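Local structure of phosphate binding protein (Planctomyces limnophilus, 4JWO) at residues Leu144-Asn149 with Gly236-Phe241; Phe154-Thr159 with Lys252-Lys257. The protein probably binds phosphate as the PstS-family component of a system that carries the ion across the cytoplasmic membrane. One frame throughout, in Å; residues are numbered along the deposited sequence.

Contact 1 (Leu144-Asn149 with Gly236-Phe241); sequences LTVVIN and GALGYF
F241 O accepts T145 N at 2.9 Å, nearly in line with the carbonyl, and T145 OG1 adds a weak bond to the same oxygen. OG1 can do so because it sits between its own N and carbonyl carbon (chi1 56°), turned to the face that also carries V147 and F241. In return F241 N bonds to T145 O, which closes the hydrogen-bonded pair of this antiparallel ladder. The next such pair is V147 with G239: V147 N reaches G239 O at 2.8 Å and G239 N returns the bond to V147 O. A CB on G239 would point to this same face, about 3.5 Å from V147 CG2. The F241 ring leans toward V147, its CZ 3.6 Å from V147 CG2. On the other face, in the conformer modelled here, one of two, L238 CD1 lies 3.5 Å from V146 CG1 and also touches I148 CG2. Past the last pair, one water bridges N149 N and A237 O. Helices 224-233 and 243-247 pack on the F241-V147 face; helix 198-208 takes L144 and Y240, whose ring stacks on F203. The far edge of strand 134-148 pairs with strand 254-259, and that of strand 237-242 with strand 189-192.

Contact 2 (Phe154-Thr159 with Lys252-Lys257); sequences FAECMT and KLKAVK
The E156 and K254 side chains cross at a slant, and K254 NZ donates to E156 OE2 at 2.9 Å, a salt bridge that comes in on the anti side of the carboxylate and 31° out of its plane. The lysine leaves its backbone with CG anti to N (chi1 175°) and bends at chi3, so that its CD also lies against E156 CG. NZ is gripped further by P150 O and N152 O, which tie the loop before F154 to the same ammonium. The other carboxylate oxygen, E156 OE1, reaches K257 NZ through a water, 2.8 Å from each. K257 bends at chi4 to bring NZ to that water, and its CB and CG run alongside E156 O. With E156 cut back to an alanine, K254 NZ would probably keep its carbonyl partners P150 O and N152 O but lose its carboxylate mate, and K257 NZ its water-mediated one.

In the backbone, C157 pairs in parallel with K257, the short strand 157-159 adding itself to the edge of strand 254-259 in the sheet of this periplasmic-binding-protein fold. K257 N bonds to E156 O at 2.8 Å, and K257 O takes M158 N. A second water joins E156 O to A255 O. The selenomethionine M158 and V256 cross obliquely, with V256 CG1 3.6 Å from M158 CG and also near its SE; both methyls of V256 lie near A155 O. C157 SG lies 3.6 Å from K257 O and forms the disulfide with C266.

How the contacts relate
Coming from the N terminus, the chain runs out along strand 134-148 through 144-149, turns by way of P150 and N152, and returns as 154-159. Helix 160-167 follows, and later helix 224-233 leads into 236-241, where contact 1 closes a loop of 86 residues. After helix 243-247 the chain reaches 252-257, and contact 2 closes a loop of 92. The two loops cross, since their segments alternate. Strand 134-148 lies between strands 237-242 and 254-259: V146 O probably bonds to V256 N and I148 N to K254 O, while I148 packs on A155 and V256. Together the contacts order 237-242, 134-148, 254-259 and 157-159 in one sheet.

Contact 1 (Leu144-Asn149 with Gly236-Phe241)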
ATOM      1  N   LEU A 144       3.579  -3.920   4.881  1.00 14.70           N
ATOM      2  CA  LEU A 144       5.014  -4.016   4.634  1.00 14.71           C
ATOM      3  C   LEU A 144       5.710  -4.550   5.863  1.00 15.76           C
ATOM      4  O   LEU A 144       5.318  -4.236   6.983  1.00 15.47           O
ATOM      5  CB  LEU A 144       5.607  -2.641   4.360  1.00 16.37           C
ATOM      6  CG  LEU A 144       5.138  -1.877   3.134  1.00 17.24           C
ATOM      7  CD1 LEU A 144       6.037  -0.656   2.966  1.00 17.31           C
ATOM      8  CD2 LEU A 144       5.156  -2.749   1.889  1.00 19.78           C
ATOM      9  N   THR A 145       6.776  -5.307   5.647  1.00 15.21           N
ATOM     10  CA  THR A 145       7.607  -5.773   6.748  1.00 12.93           C
ATOM     11  C   THR A 145       9.002  -5.187   6.657  1.00 15.36           C
ATOM     12  O   THR A 145       9.591  -5.108   5.579  1.00 16.18           O
ATOM     13  CB  THR A 145       7.750  -7.291   6.759  1.00 14.77           C
ATOM     14  OG1 THR A 145       8.269  -7.721   5.492  1.00 16.96           O
ATOM     15  CG2 THR A 145       6.395  -7.947   6.999  1.00 15.93           C
ATOM     16  N   VAL A 146       9.525  -4.787   7.804  1.00 13.75           N
ATOM     17  CA  VAL A 146      10.944  -4.518   7.963  1.00 11.52           C
ATOM     18  C   VAL A 146      11.578  -5.800   8.477  1.00 13.81           C
ATOM     19  O   VAL A 146      11.070  -6.420   9.417  1.00 14.42           O
ATOM     20  CB  VAL A 146      11.166  -3.395   8.973  1.00 12.84           C
ATOM     21  CG1 VAL A 146      12.647  -3.205   9.248  1.00 17.07           C
ATOM     22  CG2 VAL A 146      10.536  -2.110   8.443  1.00 15.30           C
ATOM     23  N   VAL A 147      12.664  -6.225   7.840  1.00 13.37           N
ATOM     24  CA  VAL A 147      13.294  -7.484   8.198  1.00 12.32           C
ATOM     25  C   VAL A 147      14.760  -7.310   8.549  1.00 15.19           C
ATOM     26  O   VAL A 147      15.441  -6.429   8.035  1.00 14.71           O
ATOM     27  CB  VAL A 147      13.166  -8.525   7.053  1.00 14.90           C
ATOM     28  CG1 VAL A 147      11.706  -8.903   6.841  1.00 16.16           C
ATOM     29  CG2 VAL A 147      13.770  -7.979   5.749  1.00 16.89           C
ATOM     30  N   ILE A 148      15.224  -8.149   9.463  1.00 13.22           N
ATOM     31  CA  ILE A 148      16.630  -8.254   9.796  1.00 13.95           C
ATOM     32  C   ILE A 148      17.063  -9.707   9.651  1.00 17.02           C
ATOM     33  O   ILE A 148      16.234 -10.603   9.454  1.00 14.77           O
ATOM     34  CB  ILE A 148      16.918  -7.712  11.212  1.00 14.21           C
ATOM     35  CG1 ILE A 148      16.000  -8.375  12.241  1.00 14.01           C
ATOM     36  CG2 ILE A 148      16.732  -6.203  11.232  1.00 15.69           C
ATOM     37  CD1 ILE A 148      16.230  -7.911  13.699  1.00 15.05           C
ATOM     38  N   ASN A 149      18.363  -9.953   9.725  1.00 14.47           N
ATOM     39  CA  ASN A 149      18.861 -11.310   9.645  1.00 14.70           C
ATOM     40  C   ASN A 149      18.501 -12.008  10.946  1.00 18.50           C
ATOM     41  O   ASN A 149      18.509 -11.373  11.997  1.00 17.95           O
ATOM     42  CB  ASN A 149      20.374 -11.278   9.462  1.00 17.52           C
ATOM     43  CG  ASN A 149      20.954 -12.641   9.238  1.00 18.78           C
ATOM     44  OD1 ASN A 149      21.275 -13.359  10.190  1.00 20.81           O
ATOM     45  ND2 ASN A 149      21.101 -13.017   7.969  1.00 18.79           N
ATOM     46  N   GLY A 236      24.269  -8.172   9.275  1.00 19.73           N
ATOM     47  CA  GLY A 236      23.924  -6.815   9.648  1.00 19.03           C
ATOM     48  C   GLY A 236      22.872  -6.166   8.770  1.00 15.73           C
ATOM     49  O   GLY A 236      22.733  -4.943   8.770  1.00 17.29           O
ATOM     50  N   ALA A 237      22.121  -6.969   8.019  1.00 16.12           N
ATOM     51  CA  ALA A 237      21.151  -6.416   7.075  1.00 14.06           C
ATOM     52  C   ALA A 237      19.907  -5.814   7.716  1.00 16.05           C
ATOM     53  O   ALA A 237      19.453  -6.229   8.776  1.00 16.35           O
ATOM     54  CB  ALA A 237      20.725  -7.488   6.073  1.00 20.09           C
ATOM     55  N   LEU A 238      19.351  -4.815   7.050  1.00 14.67           N
ATOM     56  CA  LEU A 238      18.028  -4.291   7.374  0.53 15.48           C
ATOM     57  C   LEU A 238      17.326  -4.087   6.039  1.00 18.10           C
ATOM     58  O   LEU A 238      17.864  -3.402   5.187  1.00 16.39           O
ATOM     59  CB  LEU A 238      18.149  -2.949   8.096  0.53 15.25           C
ATOM     60  CG  LEU A 238      16.842  -2.214   8.417  0.53 19.44           C
ATOM     61  CD1 LEU A 238      16.152  -2.875   9.582  0.53 17.71           C
ATOM     62  CD2 LEU A 238      17.070  -0.738   8.713  0.53 23.08           C
ATOM     63  N   GLY A 239      16.150  -4.668   5.853  1.00 15.23           N
ATOM     64  CA  GLY A 239      15.472  -4.529   4.574  1.00 13.95           C
ATOM     65  C   GLY A 239      14.000  -4.237   4.751  1.00 13.64           C
ATOM     66  O   GLY A 239      13.465  -4.363   5.848  1.00 14.75           O
ATOM     67  N   TYR A 240      13.344  -3.806   3.680  1.00 14.20           N
ATOM     68  CA  TYR A 240      11.887  -3.713   3.691  1.00 12.77           C
ATOM     69  C   TYR A 240      11.312  -4.175   2.373  1.00 14.14           C
ATOM     70  O   TYR A 240      11.939  -4.028   1.324  1.00 14.87           O
ATOM     71  CB  TYR A 240      11.389  -2.293   4.025  1.00 11.91           C
ATOM     72  CG  TYR A 240      11.579  -1.247   2.943  1.00 13.06           C
ATOM     73  CD1 TYR A 240      10.593  -1.019   1.990  1.00 13.24           C
ATOM     74  CD2 TYR A 240      12.727  -0.460   2.899  1.00 14.48           C
ATOM     75  CE1 TYR A 240      10.750  -0.047   1.007  1.00 13.70           C
ATOM     76  CE2 TYR A 240      12.901   0.517   1.902  1.00 15.11           C
ATOM     77  CZ  TYR A 240      11.899   0.717   0.972  1.00 15.72           C
ATOM     78  OH  TYR A 240      12.039   1.686  -0.005  1.00 16.96           O
ATOM     79  N   PHE A 241      10.114  -4.742   2.448  1.00 13.57           N
ATOM     80  CA  PHE A 241       9.367  -5.209   1.282  1.00 13.45           C
ATOM     81  C   PHE A 241       7.979  -5.635   1.731  1.00 18.73           C
ATOM     82  O   PHE A 241       7.674  -5.615   2.918  1.00 16.05           O
ATOM     83  CB  PHE A 241      10.098  -6.317   0.477  1.00 14.90           C
ATOM     84  CG  PHE A 241      10.803  -7.364   1.322  1.00 16.27           C
ATOM     85  CD1 PHE A 241      10.085  -8.313   2.040  1.00 15.71           C
ATOM     86  CD2 PHE A 241      12.184  -7.410   1.363  1.00 15.10           C
ATOM     87  CE1 PHE A 241      10.749  -9.290   2.809  1.00 17.26           C
ATOM     88  CE2 PHE A 241      12.848  -8.385   2.109  1.00 17.19           C
ATOM     89  CZ  PHE A 241      12.130  -9.314   2.837  1.00 15.64           C
TER
HETATM   90  O   HOH W   1      20.350  -7.864  10.737  1.00 15.23           O

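Contact 2 (Phe154-Thr159 with Lys252-Lys257)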
ATOM      1  N   PHE A 154      19.399  -7.882  18.593  1.00 18.17           N
ATOM      2  CA  PHE A 154      19.366  -6.590  19.269  1.00 17.76           C
ATOM      3  C   PHE A 154      18.356  -5.615  18.668  1.00 15.38           C
ATOM      4  O   PHE A 154      17.897  -4.701  19.359  1.00 17.44           O
ATOM      5  CB  PHE A 154      20.767  -5.947  19.314  1.00 16.69           C
ATOM      6  CG  PHE A 154      21.355  -5.681  17.956  1.00 14.75           C
ATOM      7  CD1 PHE A 154      21.073  -4.503  17.280  1.00 17.40           C
ATOM      8  CD2 PHE A 154      22.164  -6.625  17.341  1.00 17.08           C
ATOM      9  CE1 PHE A 154      21.594  -4.267  16.020  1.00 17.62           C
ATOM     10  CE2 PHE A 154      22.700  -6.386  16.083  1.00 15.11           C
ATOM     11  CZ  PHE A 154      22.408  -5.209  15.422  1.00 14.80           C
ATOM     12  N   ALA A 155      18.019  -5.782  17.388  1.00 16.82           N
ATOM     13  CA  ALA A 155      17.076  -4.865  16.729  1.00 15.72           C
ATOM     14  C   ALA A 155      15.700  -5.478  16.511  1.00 16.12           C
ATOM     15  O   ALA A 155      15.012  -5.150  15.538  1.00 15.23           O
ATOM     16  CB  ALA A 155      17.650  -4.357  15.408  1.00 15.97           C
ATOM     17  N   GLU A 156      15.278  -6.341  17.425  1.00 16.89           N
ATOM     18  CA  GLU A 156      14.024  -7.082  17.255  1.00 17.43           C
ATOM     19  C   GLU A 156      12.778  -6.204  17.299  1.00 16.52           C
ATOM     20  O   GLU A 156      11.737  -6.559  16.740  1.00 17.88           O
ATOM     21  CB  GLU A 156      13.930  -8.236  18.255  1.00 20.52           C
ATOM     22  CG  GLU A 156      14.998  -9.282  17.992  1.00 18.70           C
ATOM     23  CD  GLU A 156      14.831 -10.506  18.850  1.00 26.72           C
ATOM     24  OE1 GLU A 156      13.967 -10.473  19.751  1.00 28.96           O
ATOM     25  OE2 GLU A 156      15.562 -11.501  18.622  1.00 24.16           O
ATOM     26  N   CYS A 157      12.889  -5.069  17.984  1.00 17.13           N
ATOM     27  CA  CYS A 157      11.833  -4.061  18.003  1.00 15.91           C
ATOM     28  C   CYS A 157      12.460  -2.714  17.684  1.00 18.72           C
ATOM     29  O   CYS A 157      13.484  -2.352  18.260  1.00 26.41           O
ATOM     30  CB  CYS A 157      11.156  -3.994  19.371  1.00 14.94           C
ATOM     31  SG  CYS A 157       9.848  -2.716  19.342  1.00 22.53           S
HETATM   32  N   MSE A 158      11.870  -1.980  16.738  1.00 17.66           N
HETATM   33  CA  MSE A 158      12.403  -0.674  16.358  1.00 16.20           C
HETATM   34  C   MSE A 158      11.274   0.325  16.283  1.00 16.88           C
HETATM   35  O   MSE A 158      10.129  -0.055  16.078  1.00 19.61           O
HETATM   36  CB  MSE A 158      13.115  -0.745  15.005  1.00 18.13           C
HETATM   37  CG  MSE A 158      14.299  -1.703  15.017  1.00 19.82           C
HETATM   38 SE   MSE A 158      15.201  -1.822  13.326  0.76 19.93          SE
HETATM   39  CE  MSE A 158      15.940  -0.025  13.261  1.00 18.77           C
ATOM     40  N   THR A 159      11.611   1.599  16.433  1.00 17.83           N
ATOM     41  CA  THR A 159      10.615   2.657  16.337  1.00 17.81           C
ATOM     42  C   THR A 159      10.587   3.214  14.928  1.00 17.83           C
ATOM     43  O   THR A 159      11.560   3.086  14.182  1.00 17.89           O
ATOM     44  CB  THR A 159      10.909   3.810  17.318  1.00 19.10           C
ATOM     45  OG1 THR A 159      12.129   4.452  16.941  1.00 23.70           O
ATOM     46  CG2 THR A 159      11.037   3.282  18.732  1.00 22.16           C
ATOM     47  N   LYS A 252      13.475 -17.952   7.279  1.00 23.76           N
ATOM     48  CA  LYS A 252      14.812 -17.468   6.928  1.00 24.65           C
ATOM     49  C   LYS A 252      15.026 -15.994   7.254  1.00 21.10           C
ATOM     50  O   LYS A 252      16.131 -15.476   7.106  1.00 22.25           O
ATOM     51  CB  LYS A 252      15.076 -17.691   5.435  1.00 28.55           C
ATOM     52  CG  LYS A 252      14.930 -19.142   4.998  1.00 36.21           C
ATOM     53  CD  LYS A 252      15.155 -19.305   3.498  1.00 47.28           C
ATOM     54  CE  LYS A 252      14.221 -18.425   2.694  1.00 48.93           C
ATOM     55  NZ  LYS A 252      14.947 -17.293   2.071  1.00 49.67           N
ATOM     56  N   LEU A 253      13.956 -15.331   7.685  1.00 18.43           N
ATOM     57  CA  LEU A 253      13.973 -13.902   7.971  1.00 16.79           C
ATOM     58  C   LEU A 253      13.412 -13.632   9.361  1.00 19.32           C
ATOM     59  O   LEU A 253      12.634 -14.421   9.889  1.00 21.14           O
ATOM     60  CB  LEU A 253      13.099 -13.155   6.959  1.00 18.07           C
ATOM     61  CG  LEU A 253      13.458 -13.248   5.477  1.00 18.62           C
ATOM     62  CD1 LEU A 253      12.281 -12.718   4.657  1.00 19.70           C
ATOM     63  CD2 LEU A 253      14.717 -12.433   5.192  1.00 20.65           C
ATOM     64  N   LYS A 254      13.783 -12.499   9.941  1.00 15.41           N
ATOM     65  CA  LYS A 254      13.184 -12.066  11.197  1.00 16.08           C
ATOM     66  C   LYS A 254      12.439 -10.757  10.934  1.00 16.61           C
ATOM     67  O   LYS A 254      13.032  -9.775  10.497  1.00 17.13           O
ATOM     68  CB  LYS A 254      14.276 -11.890  12.269  1.00 19.40           C
ATOM     69  CG  LYS A 254      13.767 -11.322  13.588  1.00 20.06           C
ATOM     70  CD  LYS A 254      14.877 -11.311  14.651  1.00 19.37           C
ATOM     71  CE  LYS A 254      15.273 -12.714  15.063  1.00 23.46           C
ATOM     72  NZ  LYS A 254      16.343 -12.706  16.113  1.00 22.86           N
ATOM     73  N   ALA A 255      11.128 -10.743  11.170  1.00 15.95           N
ATOM     74  CA  ALA A 255      10.379  -9.509  11.001  1.00 15.36           C
ATOM     75  C   ALA A 255      10.575  -8.644  12.236  1.00 17.60           C
ATOM     76  O   ALA A 255      10.412  -9.107  13.372  1.00 21.43           O
ATOM     77  CB  ALA A 255       8.889  -9.781  10.771  1.00 17.76           C
ATOM     78  N   VAL A 256      10.932  -7.389  12.005  1.00 13.84           N
ATOM     79  CA  VAL A 256      11.091  -6.427  13.088  1.00 15.33           C
ATOM     80  C   VAL A 256       9.725  -6.021  13.631  1.00 15.32           C
ATOM     81  O   VAL A 256       8.794  -5.737  12.873  1.00 15.54           O
ATOM     82  CB  VAL A 256      11.858  -5.185  12.586  1.00 15.93           C
ATOM     83  CG1 VAL A 256      11.910  -4.094  13.650  1.00 16.67           C
ATOM     84  CG2 VAL A 256      13.268  -5.595  12.146  1.00 15.48           C
ATOM     85  N   LYS A 257       9.601  -6.022  14.952  1.00 17.61           N
ATOM     86  CA  LYS A 257       8.393  -5.509  15.588  1.00 17.11           C
ATOM     87  C   LYS A 257       8.460  -3.987  15.588  1.00 17.14           C
ATOM     88  O   LYS A 257       9.527  -3.421  15.798  1.00 17.90           O
ATOM     89  CB  LYS A 257       8.281  -6.047  17.011  1.00 19.14           C
ATOM     90  CG  LYS A 257       8.310  -7.562  17.075  1.00 19.11           C
ATOM     91  CD  LYS A 257       8.240  -8.050  18.506  1.00 20.53           C
ATOM     92  CE  LYS A 257       8.037  -9.553  18.565  1.00 27.69           C
ATOM     93  NZ  LYS A 257       9.133 -10.301  17.896  1.00 31.51           N
TER
HETATM   94  O   HOH W   2      11.675  -9.190  15.775  1.00 20.52           O
HETATM   95  O   HOH W   3      11.230  -9.861  19.760  1.00 33.41           O